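Local structure of peptidase M28 (3IIB) at residues R62-P67 with I239-G244; D249-I254 with T294-L299; I77-I82 with S222-S227. The protein probably acts as a zinc-dependent carboxypeptidase or dipeptidase of peptidase family M28, hydrolysing peptide bonds at a site that binds two zinc ions. One frame throughout, in Å; residues are numbered along the deposited sequence.

Contact 1: residues R62-P67 with I239-G244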
loop_
_atom_site.group_PDB
_atom_site.type_symbol
_atom_site.label_atom_id
_atom_site.label_comp_id
_atom_site.label_asym_id
_atom_site.label_seq_id
_atom_site.Cartn_x
_atom_site.Cartn_y
_atom_site.Cartn_z
ATOM N N ARG A 62 -27.413 28.464 -10.830
ATOM C CA ARG A 62 -27.854 27.451 -11.805
ATOM C C ARG A 62 -27.069 26.187 -11.566
ATOM O O ARG A 62 -25.892 26.215 -11.176
ATOM C CB ARG A 62 -27.595 27.928 -13.244
ATOM C CG ARG A 62 -28.403 29.158 -13.633
ATOM C CD ARG A 62 -28.120 29.601 -15.097
ATOM N NE ARG A 62 -28.440 28.552 -16.072
ATOM C CZ ARG A 62 -27.801 28.365 -17.234
ATOM N NH1 ARG A 62 -26.746 29.120 -17.586
ATOM N NH2 ARG A 62 -28.193 27.376 -18.043
ATOM N N VAL A 63 -27.747 25.071 -11.768
ATOM C CA VAL A 63 -27.146 23.753 -11.678
ATOM C C VAL A 63 -27.778 22.936 -12.776
ATOM O O VAL A 63 -29.012 22.812 -12.841
ATOM C CB VAL A 63 -27.386 23.051 -10.269
ATOM C CG1 VAL A 63 -26.821 21.614 -10.263
ATOM C CG2 VAL A 63 -26.810 23.871 -9.099
ATOM N N TYR A 64 -26.948 22.385 -13.650
ATOM C CA TYR A 64 -27.466 21.648 -14.814
ATOM C C TYR A 64 -26.410 20.710 -15.339
ATOM O O TYR A 64 -25.263 20.723 -14.887
ATOM C CB TYR A 64 -27.947 22.608 -15.891
ATOM C CG TYR A 64 -26.947 23.613 -16.380
ATOM C CD1 TYR A 64 -26.690 24.776 -15.663
ATOM C CD2 TYR A 64 -26.278 23.428 -17.579
ATOM C CE1 TYR A 64 -25.768 25.728 -16.150
ATOM C CE2 TYR A 64 -25.367 24.347 -18.047
ATOM C CZ TYR A 64 -25.115 25.497 -17.339
ATOM O OH TYR A 64 -24.217 26.424 -17.842
ATOM N N LYS A 65 -26.803 19.896 -16.298
ATOM C CA LYS A 65 -25.855 18.965 -16.883
ATOM C C LYS A 65 -25.974 18.884 -18.375
ATOM O O LYS A 65 -27.043 19.151 -18.942
ATOM C CB LYS A 65 -25.997 17.590 -16.250
ATOM C CG LYS A 65 -27.320 16.896 -16.481
ATOM C CD LYS A 65 -27.373 15.656 -15.632
ATOM C CE LYS A 65 -28.308 14.650 -16.160
ATOM N NZ LYS A 65 -29.721 15.018 -15.932
ATOM N N GLU A 66 -24.887 18.423 -19.002
ATOM C CA GLU A 66 -24.776 18.376 -20.450
ATOM C C GLU A 66 -24.221 17.024 -20.879
ATOM O O GLU A 66 -23.252 16.564 -20.310
ATOM C CB GLU A 66 -23.872 19.501 -20.927
ATOM C CG GLU A 66 -24.506 20.885 -20.635
ATOM C CD GLU A 66 -23.669 22.072 -21.098
ATOM O OE1 GLU A 66 -22.454 21.919 -21.330
ATOM O OE2 GLU A 66 -24.239 23.184 -21.193
ATOM N N PRO A 67 -24.828 16.412 -21.889
ATOM C CA PRO A 67 -24.437 15.031 -22.184
ATOM C C PRO A 67 -23.086 14.864 -22.892
ATOM O O PRO A 67 -22.632 15.722 -23.680
ATOM C CB PRO A 67 -25.565 14.543 -23.074
ATOM C CG PRO A 67 -25.993 15.761 -23.820
ATOM C CD PRO A 67 -25.896 16.880 -22.801
ATOM N N ILE A 239 -22.652 21.097 -14.176
ATOM C CA ILE A 239 -22.275 22.497 -14.180
ATOM C C ILE A 239 -23.057 23.243 -13.097
ATOM O O ILE A 239 -24.292 23.036 -12.922
ATOM C CB ILE A 239 -22.494 23.117 -15.552
ATOM C CG1 ILE A 239 -21.573 22.427 -16.607
ATOM C CG2 ILE A 239 -22.276 24.666 -15.473
ATOM C CD1 ILE A 239 -21.893 22.762 -18.066
ATOM N N ALA A 240 -22.338 24.103 -12.392
ATOM C CA ALA A 240 -22.969 25.078 -11.480
ATOM C C ALA A 240 -22.420 26.450 -11.704
ATOM O O ALA A 240 -21.245 26.641 -12.093
ATOM C CB ALA A 240 -22.751 24.701 -10.032
ATOM N N GLU A 241 -23.262 27.440 -11.421
ATOM C CA GLU A 241 -22.877 28.821 -11.615
ATOM C C GLU A 241 -23.193 29.692 -10.414
ATOM O O GLU A 241 -24.207 29.522 -9.742
ATOM C CB GLU A 241 -23.561 29.399 -12.881
ATOM C CG GLU A 241 -23.105 28.752 -14.168
ATOM C CD GLU A 241 -23.856 29.173 -15.411
ATOM O OE1 GLU A 241 -24.755 30.047 -15.335
ATOM O OE2 GLU A 241 -23.511 28.636 -16.483
ATOM N N VAL A 242 -22.237 30.578 -10.134
ATOM C CA VAL A 242 -22.430 31.768 -9.342
ATOM C C VAL A 242 -22.749 32.900 -10.315
ATOM O O VAL A 242 -21.932 33.283 -11.135
ATOM C CB VAL A 242 -21.162 32.125 -8.544
ATOM C CG1 VAL A 242 -21.402 33.426 -7.731
ATOM C CG2 VAL A 242 -20.732 30.948 -7.624
ATOM N N LYS A 243 -23.953 33.446 -10.241
ATOM C CA LYS A 243 -24.414 34.416 -11.203
ATOM C C LYS A 243 -23.566 35.702 -11.127
ATOM O O LYS A 243 -23.246 36.175 -10.035
ATOM C CB LYS A 243 -25.913 34.732 -10.949
ATOM C CG LYS A 243 -26.538 35.660 -11.949
ATOM C CD LYS A 243 -28.085 35.653 -11.950
ATOM C CE LYS A 243 -28.686 36.349 -10.770
ATOM N NZ LYS A 243 -30.173 36.526 -10.994
ATOM N N GLY A 244 -23.203 36.228 -12.292
ATOM C CA GLY A 244 -22.467 37.466 -12.397
ATOM C C GLY A 244 -23.374 38.653 -12.268
ATOM O O GLY A 244 -24.536 38.519 -11.960
#
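Y64 and E241 meet through a hydrogen bond of 2.7 Å from Y64 OH to E241 OE2, the hydroxyl lying 44° out of the carboxylate plane. The other oxygen of the same carboxylate is taken by R62: NH1 approaches E241 OE1 on its syn side, but tilted out of the carboxylate plane, at 3.1 Å, a salt bridge with a bent N-H...O angle of 136°. The R62 and E241 side chains lie alongside each other and point the same way, their guanidinium and carboxylate planes nearly perpendicular.

The Y64 ring is held on both faces. I239 CB sits over one, 4.0 Å from the centroid and close to the ring normal, a CH-pi contact backed by I239 CG2 at 3.5 Å from Y64 CZ. R62 NH2 lies above the opposite face. With chi1 at 56°, CG of Y64 stands between backbone N and carbonyl carbon, and the ring reaches across to the I239 side chain. Beyond it, E66 OE1 comes to 3.4 Å from I239 CD1, while E66 OE1 itself is hydrogen-bonded to H317.

The backbone sets this register. R62 and E241, like Y64 and I239, are antiparallel hydrogen-bonded pairs; V63 and A240 form the non-hydrogen-bonded pair between them and point to the other face. Through this regular antiparallel pairing, strand 62-84 extends the mixed sheet beyond 220-242.

R296 of strand 293-300 adds a salt bridge to E241 OE2, and that strand flanks 239-242 on its far side. On the V63 face, helix 42-57 covers the sheet through I52, L55 and Q56.

Contact 2: residues D249-I254 with T294-L299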
loop_
_atom_site.group_PDB
_atom_site.type_symbol
_atom_site.label_atom_id
_atom_site.label_comp_id
_atom_site.label_asym_id
_atom_site.label_seq_id
_atom_site.Cartn_x
_atom_site.Cartn_y
_atom_site.Cartn_z
ATOM N N ASP A 249 -22.367 37.976 -18.781
ATOM C CA ASP A 249 -22.185 37.232 -20.056
ATOM C C ASP A 249 -20.776 36.651 -20.226
ATOM O O ASP A 249 -20.533 35.829 -21.110
ATOM C CB ASP A 249 -22.523 38.119 -21.283
ATOM C CG ASP A 249 -21.682 39.366 -21.372
ATOM O OD1 ASP A 249 -21.396 39.987 -20.332
ATOM O OD2 ASP A 249 -21.325 39.779 -22.508
ATOM N N GLU A 250 -19.853 37.088 -19.392
ATOM C CA GLU A 250 -18.506 36.571 -19.407
ATOM C C GLU A 250 -18.343 35.528 -18.301
ATOM O O GLU A 250 -18.940 35.646 -17.243
ATOM C CB GLU A 250 -17.508 37.687 -19.185
ATOM C CG GLU A 250 -17.603 38.761 -20.227
ATOM C CD GLU A 250 -16.564 39.844 -20.080
ATOM O OE1 GLU A 250 -15.396 39.537 -19.765
ATOM O OE2 GLU A 250 -16.938 41.021 -20.310
ATOM N N ILE A 251 -17.551 34.504 -18.601
ATOM C CA ILE A 251 -17.437 33.322 -17.762
ATOM C C ILE A 251 -16.009 33.108 -17.277
ATOM O O ILE A 251 -15.074 33.120 -18.071
ATOM C CB ILE A 251 -17.842 32.066 -18.540
ATOM C CG1 ILE A 251 -19.323 32.133 -18.921
ATOM C CG2 ILE A 251 -17.553 30.817 -17.723
ATOM C CD1 ILE A 251 -19.574 31.604 -20.298
ATOM N N VAL A 252 -15.862 32.915 -15.978
ATOM C CA VAL A 252 -14.636 32.386 -15.387
ATOM C C VAL A 252 -14.959 30.934 -15.081
ATOM O O VAL A 252 -15.887 30.629 -14.300
ATOM C CB VAL A 252 -14.269 33.118 -14.108
ATOM C CG1 VAL A 252 -13.120 32.395 -13.369
ATOM C CG2 VAL A 252 -13.933 34.604 -14.445
ATOM N N LEU A 253 -14.234 30.021 -15.704
ATOM C CA LEU A 253 -14.486 28.595 -15.572
ATOM C C LEU A 253 -13.447 27.986 -14.634
ATOM O O LEU A 253 -12.238 28.100 -14.874
ATOM C CB LEU A 253 -14.392 27.937 -16.949
ATOM C CG LEU A 253 -14.847 26.484 -17.142
ATOM C CD1 LEU A 253 -14.957 26.156 -18.623
ATOM C CD2 LEU A 253 -13.931 25.506 -16.476
ATOM N N ILE A 254 -13.915 27.321 -13.593
ATOM C CA ILE A 254 -13.018 26.567 -12.724
ATOM C C ILE A 254 -13.554 25.140 -12.700
ATOM O O ILE A 254 -14.760 24.891 -12.501
ATOM C CB ILE A 254 -12.867 27.215 -11.307
ATOM C CG1 ILE A 254 -14.227 27.359 -10.606
ATOM C CG2 ILE A 254 -12.028 28.590 -11.374
ATOM C CD1 ILE A 254 -14.088 27.899 -9.138
ATOM N N THR A 294 -19.782 35.869 -14.493
ATOM C CA THR A 294 -20.314 34.601 -14.019
ATOM C C THR A 294 -19.159 33.650 -13.707
ATOM O O THR A 294 -18.191 33.606 -14.458
ATOM C CB THR A 294 -21.249 34.014 -15.059
ATOM O OG1 THR A 294 -22.363 34.909 -15.203
ATOM C CG2 THR A 294 -21.687 32.590 -14.657
ATOM N N ILE A 295 -19.225 32.959 -12.573
ATOM C CA ILE A 295 -18.259 31.901 -12.264
ATOM C C ILE A 295 -18.925 30.568 -12.502
ATOM O O ILE A 295 -19.949 30.257 -11.899
ATOM C CB ILE A 295 -17.743 32.005 -10.830
ATOM C CG1 ILE A 295 -16.953 33.318 -10.682
ATOM C CG2 ILE A 295 -16.892 30.777 -10.418
ATOM C CD1 ILE A 295 -16.754 33.800 -9.188
ATOM N N ARG A 296 -18.324 29.770 -13.366
ATOM C CA ARG A 296 -18.905 28.500 -13.753
ATOM C C ARG A 296 -18.002 27.352 -13.264
ATOM O O ARG A 296 -16.821 27.265 -13.653
ATOM C CB ARG A 296 -19.097 28.452 -15.276
ATOM C CG ARG A 296 -19.719 27.125 -15.744
ATOM C CD ARG A 296 -19.952 27.071 -17.234
ATOM N NE ARG A 296 -21.014 27.998 -17.623
ATOM C CZ ARG A 296 -21.244 28.419 -18.868
ATOM N NH1 ARG A 296 -20.469 28.023 -19.893
ATOM N NH2 ARG A 296 -22.254 29.236 -19.096
ATOM N N VAL A 297 -18.564 26.493 -12.393
ATOM C CA VAL A 297 -17.911 25.273 -11.955
ATOM C C VAL A 297 -18.274 24.197 -12.959
ATOM O O VAL A 297 -19.446 23.963 -13.204
ATOM C CB VAL A 297 -18.340 24.850 -10.535
ATOM C CG1 VAL A 297 -17.796 23.451 -10.170
ATOM C CG2 VAL A 297 -17.843 25.871 -9.489
ATOM N N VAL A 298 -17.275 23.565 -13.571
ATOM C CA VAL A 298 -17.559 22.470 -14.488
ATOM C C VAL A 298 -16.908 21.213 -13.948
ATOM O O VAL A 298 -15.680 21.188 -13.736
ATOM C CB VAL A 298 -17.076 22.730 -15.950
ATOM C CG1 VAL A 298 -17.470 21.574 -16.831
ATOM C CG2 VAL A 298 -17.622 24.033 -16.437
ATOM N N LEU A 299 -17.729 20.183 -13.729
ATOM C CA LEU A 299 -17.259 18.913 -13.253
ATOM C C LEU A 299 -17.342 17.963 -14.433
ATOM O O LEU A 299 -18.427 17.522 -14.815
ATOM C CB LEU A 299 -18.065 18.427 -12.044
ATOM C CG LEU A 299 -18.214 19.386 -10.878
ATOM C CD1 LEU A 299 -19.012 18.757 -9.709
ATOM C CD2 LEU A 299 -16.810 19.775 -10.402
#
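R296 lies against I251, and its side chain can be traced outward atom by atom, with I251 taken in its modelled conformer, which has an alternate. R296 CB touches I251 CG2 at 3.7 Å. CG continues anti to the backbone N, the chain stays extended through CD, and a bend at chi3 (-69°) brings the guanidinium back over the isoleucine. NE is held by E241. In this conformer I251 CD1 lies over one face of the R296 guanidinium, 3.7 Å from R296 NH1. At the tip, NH1 forms a salt bridge with E320 and a hydrogen bond with Y313; with both carboxylates engaged, the buried charge is probably well compensated.

Further along this face, L253 CG packs on V298 CG2 at 3.8 Å. The other face is aliphatic: I254 CG1 meets V297 CG2 at 4.1 Å, and V252 lies beside I295.

Backbone bonds pass back and forth between the strands, from V252 N to T294 O, from R296 N to V252 O at 2.7 Å (N-H...O 174°) and from I254 N to R296 O. The strand directions differ by 26°, which makes the pair parallel. Helix 267-285, which links the two strands in sequence, packs on I295 and V297, so strands 247-257 and 293-300 form a beta-alpha-beta crossover, as expected in the parallel core of a zinc exopeptidase fold; H257, a zinc ligand, ends the first strand.

Contact 3: residues I77-I82 with S222-S227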
loop_
_atom_site.group_PDB
_atom_site.type_symbol
_atom_site.label_atom_id
_atom_site.label_comp_id
_atom_site.label_asym_id
_atom_site.label_seq_id
_atom_site.Cartn_x
_atom_site.Cartn_y
_atom_site.Cartn_z
ATOM N N ILE A 77 -11.871 -10.242 -13.572
ATOM C CA ILE A 77 -10.795 -10.815 -12.773
ATOM C C ILE A 77 -9.412 -10.402 -13.295
ATOM O O ILE A 77 -9.218 -10.138 -14.482
ATOM C CB ILE A 77 -10.934 -12.383 -12.742
ATOM C CG1 ILE A 77 -10.146 -13.004 -11.580
ATOM C CG2 ILE A 77 -10.509 -13.004 -14.063
ATOM C CD1 ILE A 77 -10.050 -14.516 -11.672
ATOM N N ALA A 78 -8.442 -10.318 -12.396
ATOM C CA ALA A 78 -7.050 -10.093 -12.767
ATOM C C ALA A 78 -6.231 -10.994 -11.841
ATOM O O ALA A 78 -6.239 -10.817 -10.625
ATOM C CB ALA A 78 -6.660 -8.628 -12.589
ATOM N N LYS A 79 -5.574 -11.981 -12.420
ATOM C CA LYS A 79 -4.709 -12.881 -11.683
ATOM C C LYS A 79 -3.435 -13.077 -12.487
ATOM O O LYS A 79 -3.478 -13.281 -13.698
ATOM C CB LYS A 79 -5.361 -14.236 -11.502
ATOM C CG LYS A 79 -6.557 -14.240 -10.605
ATOM C CD LYS A 79 -7.236 -15.613 -10.629
ATOM C CE LYS A 79 -6.316 -16.720 -10.114
ATOM N NZ LYS A 79 -7.052 -18.026 -9.972
ATOM N N ALA A 80 -2.297 -12.971 -11.830
ATOM C CA ALA A 80 -1.039 -13.256 -12.500
ATOM C C ALA A 80 -0.065 -13.904 -11.533
ATOM O O ALA A 80 -0.146 -13.719 -10.317
ATOM C CB ALA A 80 -0.453 -12.007 -13.107
ATOM N N SER A 81 0.808 -14.735 -12.069
ATOM C CA SER A 81 1.890 -15.281 -11.240
ATOM C C SER A 81 3.115 -15.584 -12.072
ATOM O O SER A 81 3.057 -15.671 -13.304
ATOM C CB SER A 81 1.407 -16.519 -10.492
ATOM O OG SER A 81 1.134 -17.537 -11.414
ATOM N N ILE A 82 4.255 -15.714 -11.405
ATOM C CA ILE A 82 5.449 -16.227 -12.069
ATOM C C ILE A 82 5.415 -17.737 -11.961
ATOM O O ILE A 82 5.200 -18.299 -10.870
ATOM C CB ILE A 82 6.688 -15.682 -11.389
ATOM C CG1 ILE A 82 6.794 -14.166 -11.642
ATOM C CG2 ILE A 82 7.905 -16.392 -11.896
ATOM C CD1 ILE A 82 7.913 -13.584 -10.677
ATOM N N SER A 222 2.046 -16.544 -15.860
ATOM C CA SER A 222 0.640 -16.767 -16.174
ATOM C C SER A 222 -0.103 -15.447 -16.011
ATOM O O SER A 222 0.164 -14.717 -15.049
ATOM C CB SER A 222 0.036 -17.782 -15.215
ATOM O OG SER A 222 -1.350 -17.977 -15.515
ATOM N N LEU A 223 -0.998 -15.112 -16.953
ATOM C CA LEU A 223 -1.792 -13.886 -16.883
ATOM C C LEU A 223 -3.244 -14.183 -17.270
ATOM O O LEU A 223 -3.524 -14.791 -18.319
ATOM C CB LEU A 223 -1.247 -12.826 -17.838
ATOM C CG LEU A 223 -1.947 -11.466 -17.886
ATOM C CD1 LEU A 223 -1.878 -10.670 -16.564
ATOM C CD2 LEU A 223 -1.325 -10.636 -19.035
ATOM N N GLU A 224 -4.146 -13.747 -16.401
ATOM C CA GLU A 224 -5.570 -13.933 -16.602
ATOM C C GLU A 224 -6.209 -12.597 -16.378
ATOM O O GLU A 224 -6.006 -12.010 -15.312
ATOM C CB GLU A 224 -6.138 -14.938 -15.605
ATOM C CG GLU A 224 -7.615 -15.169 -15.810
ATOM C CD GLU A 224 -8.190 -16.269 -14.956
ATOM O OE1 GLU A 224 -7.472 -16.817 -14.083
ATOM O OE2 GLU A 224 -9.374 -16.592 -15.208
ATOM N N LEU A 225 -6.941 -12.120 -17.398
ATOM C CA LEU A 225 -7.696 -10.884 -17.326
ATOM C C LEU A 225 -9.087 -11.108 -17.858
ATOM O O LEU A 225 -9.282 -11.654 -18.951
ATOM C CB LEU A 225 -7.053 -9.748 -18.114
ATOM C CG LEU A 225 -5.625 -9.356 -17.738
ATOM C CD1 LEU A 225 -5.091 -8.358 -18.788
ATOM C CD2 LEU A 225 -5.499 -8.800 -16.287
ATOM N N GLY A 226 -10.057 -10.706 -17.056
ATOM C CA GLY A 226 -11.442 -10.756 -17.469
ATOM C C GLY A 226 -11.749 -9.287 -17.727
ATOM O O GLY A 226 -11.287 -8.388 -17.010
ATOM N N SER A 227 -12.475 -9.041 -18.774
ATOM C CA SER A 227 -12.959 -7.704 -19.067
ATOM C C SER A 227 -14.034 -7.879 -20.117
ATOM O O SER A 227 -14.117 -8.946 -20.743
ATOM C CB SER A 227 -11.837 -6.815 -19.615
ATOM O OG SER A 227 -11.531 -7.160 -20.967
HETATM O O HOH W 1 -9.100 -7.659 -15.402
HETATM O O HOH W 2 -2.911 -16.364 -13.847
HETATM O O HOH W 3 -8.810 -18.001 -11.850
#
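I77-I82 and S222-S227 run antiparallel, their axes 174° apart in direction and 4.6 Å apart at closest approach. K79 with E224 and S81 with S222 are hydrogen-bonded pairs, each closed by two N-H...O bonds, such as E224 N to K79 O at 2.8 Å. A78 with L225 and A80 with L223 are the non-hydrogen-bonded pairs. At one end G226 N donates to I77 O.

The face carrying K79 and E224 is polar. Their side chains lie alongside each other and point the same way, yet K79 NZ stays 4.3 Å from E224 OE1, beyond a salt bridge. A water joins the two instead, accepting from K79 NZ at 2.6 Å and donating to E224 OE1 at 2.9 Å. The extended E224 chain, with CG anti to the backbone N (chi1 -179°), also crosses I77; in the modelled conformer of I77, which has an alternate, CG2 comes to 3.9 Å from E224 OE2. Putting an alanine at E224 would probably leave the bridging water without its acceptor and K79 without its nearby negative charge.

The A78 and A80 face is apolar: A78 CB touches L225 CD2 at 3.9 Å, and A80 CB touches L223 CD1 at 4.0 Å. This is a regular antiparallel pairing of two long strands with one polar and one apolar face, away from the zinc site.

Strand 88-94 continues the sheet beyond 77-82, with A80 bonded to L90 through the backbone. L223 bonds likewise to L106 of strand 106-113, and helix 203-213 packs against I82.

In the fold
From the N terminus, strand 62-84 passes first through contact 1 and then through contact 3. Strand 220-242 returns antiparallel to it, so contact 3 closes the inner loop and contact 1 the outer one that encloses it. Their centres are 43 Å apart, on opposite sides of the chain's centre: two long strands tie a distant part of the fold to the peptidase core. Contact 2 opens only after contact 1 has closed, in series with it, and its beta-alpha-beta unit lies beside contact 1. The backbones meet at A240 O and V297 N, 2.7 Å apart, a probable hydrogen bond, which sets 220-242 beside 293-300 in one sheet.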